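Local coordinates for putative fumarylacetoacetate hydrolase family protein (Yersinia pestis, PDB 3S52) that is of unassigned function but belongs to the fumarylacetoacetate hydrolase family, as a chain largely made of that family's C-terminal region, at residues 109-112 against 113-117; 167-171 against 172-176. One frame throughout, in Å; residues are numbered along the deposited sequence.

Interaction 1. Residues 109-112 against 113-117; sequences ELQA and GFKKA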
loop_
_atom_site.group_PDB
_atom_site.type_symbol
_atom_site.label_atom_id
_atom_site.label_comp_id
_atom_site.label_asym_id
_atom_site.label_seq_id
_atom_site.Cartn_x
_atom_site.Cartn_y
_atom_site.Cartn_z
ATOM N N GLU A 109 15.904 10.424 1.110
ATOM C CA GLU A 109 17.068 9.902 0.405
ATOM C C GLU A 109 16.726 8.606 -0.316
ATOM O O GLU A 109 17.072 8.434 -1.483
ATOM C CB GLU A 109 18.249 9.681 1.368
ATOM C CG GLU A 109 18.735 10.949 2.084
ATOM C CD GLU A 109 19.719 10.655 3.222
ATOM O OE1 GLU A 109 20.658 9.849 3.016
ATOM O OE2 GLU A 109 19.550 11.228 4.324
ATOM N N LEU A 110 16.053 7.690 0.375
ATOM C CA LEU A 110 15.616 6.445 -0.269
ATOM C C LEU A 110 14.674 6.745 -1.427
ATOM O O LEU A 110 14.857 6.232 -2.534
ATOM C CB LEU A 110 14.918 5.507 0.719
ATOM C CG LEU A 110 15.729 4.610 1.649
ATOM C CD1 LEU A 110 14.798 3.643 2.373
ATOM C CD2 LEU A 110 16.784 3.847 0.880
ATOM N N GLN A 111 13.661 7.571 -1.174
ATOM C CA GLN A 111 12.718 7.935 -2.232
ATOM C C GLN A 111 13.451 8.434 -3.468
ATOM O O GLN A 111 13.154 8.017 -4.589
ATOM C CB GLN A 111 11.736 9.012 -1.778
ATOM C CG GLN A 111 10.577 9.217 -2.785
ATOM C CD GLN A 111 9.812 10.502 -2.539
ATOM O OE1 GLN A 111 10.352 11.452 -1.980
ATOM N NE2 GLN A 111 8.553 10.544 -2.962
ATOM N N ALA A 112 14.423 9.314 -3.274
ATOM C CA ALA A 112 15.176 9.818 -4.425
ATOM C C ALA A 112 15.849 8.678 -5.196
ATOM O O ALA A 112 15.861 8.671 -6.422
ATOM C CB ALA A 112 16.177 10.848 -3.999
ATOM N N GLY A 113 16.394 7.702 -4.484
ATOM C CA GLY A 113 16.993 6.552 -5.147
ATOM C C GLY A 113 15.965 5.718 -5.905
ATOM O O GLY A 113 16.217 5.287 -7.029
ATOM N N PHE A 114 14.807 5.479 -5.282
ATOM C CA PHE A 114 13.719 4.737 -5.922
ATOM C C PHE A 114 13.288 5.398 -7.235
ATOM O O PHE A 114 13.106 4.714 -8.244
ATOM C CB PHE A 114 12.518 4.541 -4.953
ATOM C CG PHE A 114 12.866 3.741 -3.734
ATOM C CD1 PHE A 114 13.895 2.814 -3.787
ATOM C CD2 PHE A 114 12.219 3.949 -2.526
ATOM C CE1 PHE A 114 14.248 2.082 -2.673
ATOM C CE2 PHE A 114 12.572 3.222 -1.401
ATOM C CZ PHE A 114 13.593 2.288 -1.477
ATOM N N LYS A 115 13.142 6.724 -7.221
ATOM C CA LYS A 115 12.765 7.472 -8.426
ATOM C C LYS A 115 13.766 7.283 -9.564
ATOM O O LYS A 115 13.381 7.030 -10.705
ATOM C CB LYS A 115 12.613 8.971 -8.137
ATOM C CG LYS A 115 11.419 9.357 -7.276
ATOM C CD LYS A 115 11.305 10.878 -7.231
ATOM C CE LYS A 115 10.371 11.343 -6.138
ATOM N NZ LYS A 115 10.399 12.832 -6.013
ATOM N N LYS A 116 15.052 7.406 -9.257
ATOM C CA LYS A 116 16.072 7.263 -10.286
ATOM C C LYS A 116 16.162 5.836 -10.825
ATOM O O LYS A 116 16.552 5.623 -11.970
ATOM C CB LYS A 116 17.426 7.730 -9.762
ATOM C CG LYS A 116 17.436 9.188 -9.359
ATOM C CD LYS A 116 18.815 9.623 -8.915
ATOM C CE LYS A 116 18.791 11.027 -8.347
ATOM N NZ LYS A 116 20.163 11.605 -8.298
ATOM N N ALA A 117 15.791 4.860 -10.004
ATOM C CA ALA A 117 15.888 3.455 -10.401
ATOM C C ALA A 117 14.567 2.934 -10.958
ATOM O O ALA A 117 14.479 1.789 -11.385
ATOM C CB ALA A 117 16.313 2.595 -9.206
#
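Four i-to-i+4 backbone hydrogen bonds join 109-112 to 113-117 as successive turns of one alpha-helix. The two middle bonds, Phe114 N to Leu110 O at 2.8 Å and Lys115 N to Gln111 O at 2.9 Å, are the shorter pair, and their N-H groups point within about 15° of the acceptors. The flanking bonds, Gly113 N to Glu109 O and Lys116 N to Ala112 O, are longer, both 3.2 Å, and their donors sit 23-25° out of the carbonyl planes.

The apolar contacts follow the same spacing. Phe114 carries its CG beside the backbone N (chi1 -62°), which turns the ring back along the helix. One face then covers the carbonyl of Leu110: Leu110 O stands 3.4 Å above the ring plane, displaced from the ring centre to its edge atoms CG and CD2. This oxygen therefore accepts the Phe114 N-H while lying against a face of that residue's own ring. Farther along the same edge of the ring, Phe114 CE2 is 3.9 Å from Leu110 CB.

Alongside, the extended chains of Gln111 and Lys115 cross at a slant, and the methylene Lys115 CE rests 3.7 Å from the amide carbon Gln111 CD. This is van der Waals contact between the aliphatic part of the lysine and the amide group. The Gln111 side chain also lies near a bound sulfate ion and touches Trp121, as does Lys115.

The Glu109 carboxylate bonds to Ser69 N. The pattern is that of a short, regular alpha-helix, 108-117, with Gln111 and Phe114 buried against helix 122-125 and Glu109 and Lys116 exposed, following directly on strand 96-107.

Interaction 2. Residues 167-171 against 172-176; sequences MITPI and IPLIS
Ile171 O accepts the shortest hydrogen bond between these segments, from Ile175 N at 2.9 Å, with the donor tilted 20° from the carbonyl plane. It belongs to the first turn of helix 171-181, for which Pro170 is the N-cap. The capping residue's carbonyl starts the alpha-helical pattern: Leu174 N bonds to Pro170 O at 3.0 Å, nearly in line with the C=O although the N-H itself is bent to 146°.

Two prolines shape this start. Pro173 sits in the first turn, and its ring crosses that of Pro170 at about a right angle, with Pro173 CG 3.7 Å from Pro170 CD. The same CG lies 3.4 Å from Pro170 O, so the carbonyl that receives the Leu174 N-H also has the proline ring against it. Thr169, just ahead of the cap, has its CB directed to the helix segment, and its methyl Thr169 CG2 lies 3.9 Å from Leu174 N.

Outside the turn, Gln146 OE1 accepts the Ile171 N-H and Asn28 OD1 that of Thr169, which pins the approach to the helix. Ile171 and Ile175 face strand 70-80, touching Leu76, Val78 and Ile80, while Ile172 and Pro173 meet Glu89 of helix 89-95. The two side chains facing the strand run alongside each other in the same direction; with Ile171 CG2 set opposite its backbone N (CG1 at chi1 -67°), that methyl comes 3.9 Å from Ile175 CD1.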
loop_
_atom_site.group_PDB
_atom_site.type_symbol
_atom_site.label_atom_id
_atom_site.label_comp_id
_atom_site.label_asym_id
_atom_site.label_seq_id
_atom_site.Cartn_x
_atom_site.Cartn_y
_atom_site.Cartn_z
HETATM N N MSE A 167 -4.124 23.194 -4.274
HETATM C CA MSE A 167 -4.093 21.843 -4.846
HETATM C C MSE A 167 -4.212 21.902 -6.361
HETATM O O MSE A 167 -5.053 22.630 -6.889
HETATM C CB MSE A 167 -5.219 20.964 -4.281
HETATM C CG MSE A 167 -4.946 20.520 -2.857
HETATM SE SE MSE A 167 -6.367 19.439 -2.065
HETATM C CE MSE A 167 -5.703 19.405 -0.268
ATOM N N ILE A 168 -3.368 21.139 -7.052
ATOM C CA ILE A 168 -3.430 21.028 -8.508
ATOM C C ILE A 168 -4.646 20.205 -8.915
ATOM O O ILE A 168 -5.400 20.605 -9.784
ATOM C CB ILE A 168 -2.133 20.412 -9.091
ATOM C CG1 ILE A 168 -0.969 21.413 -8.982
ATOM C CG2 ILE A 168 -2.350 19.973 -10.534
ATOM C CD1 ILE A 168 0.401 20.796 -9.271
ATOM N N THR A 169 -4.844 19.060 -8.271
ATOM C CA THR A 169 -6.085 18.317 -8.450
ATOM C C THR A 169 -6.894 18.450 -7.157
ATOM O O THR A 169 -6.454 17.989 -6.112
ATOM C CB THR A 169 -5.823 16.821 -8.761
ATOM O OG1 THR A 169 -4.857 16.703 -9.817
ATOM C CG2 THR A 169 -7.130 16.111 -9.181
ATOM N N PRO A 170 -8.061 19.119 -7.220
ATOM C CA PRO A 170 -8.901 19.376 -6.047
ATOM C C PRO A 170 -9.403 18.076 -5.427
ATOM O O PRO A 170 -9.388 17.041 -6.095
ATOM C CB PRO A 170 -10.074 20.168 -6.631
ATOM C CG PRO A 170 -9.533 20.765 -7.866
ATOM C CD PRO A 170 -8.663 19.690 -8.434
ATOM N N ILE A 171 -9.839 18.143 -4.169
ATOM C CA ILE A 171 -10.214 16.962 -3.385
ATOM C C ILE A 171 -11.194 16.004 -4.060
ATOM O O ILE A 171 -10.958 14.796 -4.135
ATOM C CB ILE A 171 -10.816 17.384 -2.025
ATOM C CG1 ILE A 171 -9.743 18.038 -1.141
ATOM C CG2 ILE A 171 -11.459 16.202 -1.329
ATOM C CD1 ILE A 171 -10.332 18.795 0.040
ATOM N N ILE A 172 -12.314 16.535 -4.526
ATOM C CA ILE A 172 -13.354 15.677 -5.086
ATOM C C ILE A 172 -12.943 14.915 -6.361
ATOM O O ILE A 172 -12.984 13.690 -6.383
ATOM C CB ILE A 172 -14.682 16.445 -5.246
ATOM C CG1 ILE A 172 -15.310 16.629 -3.859
ATOM C CG2 ILE A 172 -15.634 15.698 -6.156
ATOM C CD1 ILE A 172 -16.113 17.894 -3.727
ATOM N N PRO A 173 -12.529 15.632 -7.418
ATOM C CA PRO A 173 -12.010 14.894 -8.577
ATOM C C PRO A 173 -10.835 13.969 -8.233
ATOM O O PRO A 173 -10.651 12.938 -8.888
ATOM C CB PRO A 173 -11.547 16.000 -9.540
ATOM C CG PRO A 173 -11.528 17.294 -8.707
ATOM C CD PRO A 173 -12.572 17.091 -7.642
ATOM N N LEU A 174 -10.035 14.326 -7.235
ATOM C CA LEU A 174 -8.909 13.462 -6.871
ATOM C C LEU A 174 -9.440 12.124 -6.347
ATOM O O LEU A 174 -9.024 11.039 -6.777
ATOM C CB LEU A 174 -8.022 14.129 -5.806
ATOM C CG LEU A 174 -6.832 13.307 -5.283
ATOM C CD1 LEU A 174 -5.786 13.093 -6.351
ATOM C CD2 LEU A 174 -6.207 14.002 -4.069
ATOM N N ILE A 175 -10.376 12.208 -5.418
ATOM C CA ILE A 175 -10.893 11.008 -4.797
ATOM C C ILE A 175 -11.670 10.201 -5.825
ATOM O O ILE A 175 -11.620 8.976 -5.836
ATOM C CB ILE A 175 -11.743 11.318 -3.557
ATOM C CG1 ILE A 175 -10.867 11.938 -2.469
ATOM C CG2 ILE A 175 -12.390 10.049 -3.032
ATOM C CD1 ILE A 175 -11.639 12.306 -1.195
ATOM N N SER A 176 -12.368 10.896 -6.714
ATOM C CA SER A 176 -13.065 10.220 -7.788
ATOM C C SER A 176 -12.051 9.424 -8.601
ATOM O O SER A 176 -12.224 8.230 -8.849
ATOM C CB SER A 176 -13.797 11.238 -8.666
ATOM O OG SER A 176 -14.434 10.602 -9.750
#

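How the interactions relate
Along the chain the interactions come in series, neither nested nor crossing. Interaction 1 falls on helix 108-117, directly after strand 96-107 of the mixed sheet; interaction 2 follows the beta hairpin of strands 149-154 and 157-163 and covers the entry into helix 171-181. Each joins consecutive residues and so closes no loop beyond a helical turn. The centres of interactions 1 and 2 lie about 26 Å apart, and they do not touch. The first sets its helix against helix 122-125; the second seats another on strand 70-80 and helix 89-95. Strands 70-80 and 96-107 pair antiparallel, so the strand that leads into the helix of interaction 1 lies next to the strand on which interaction 2 packs.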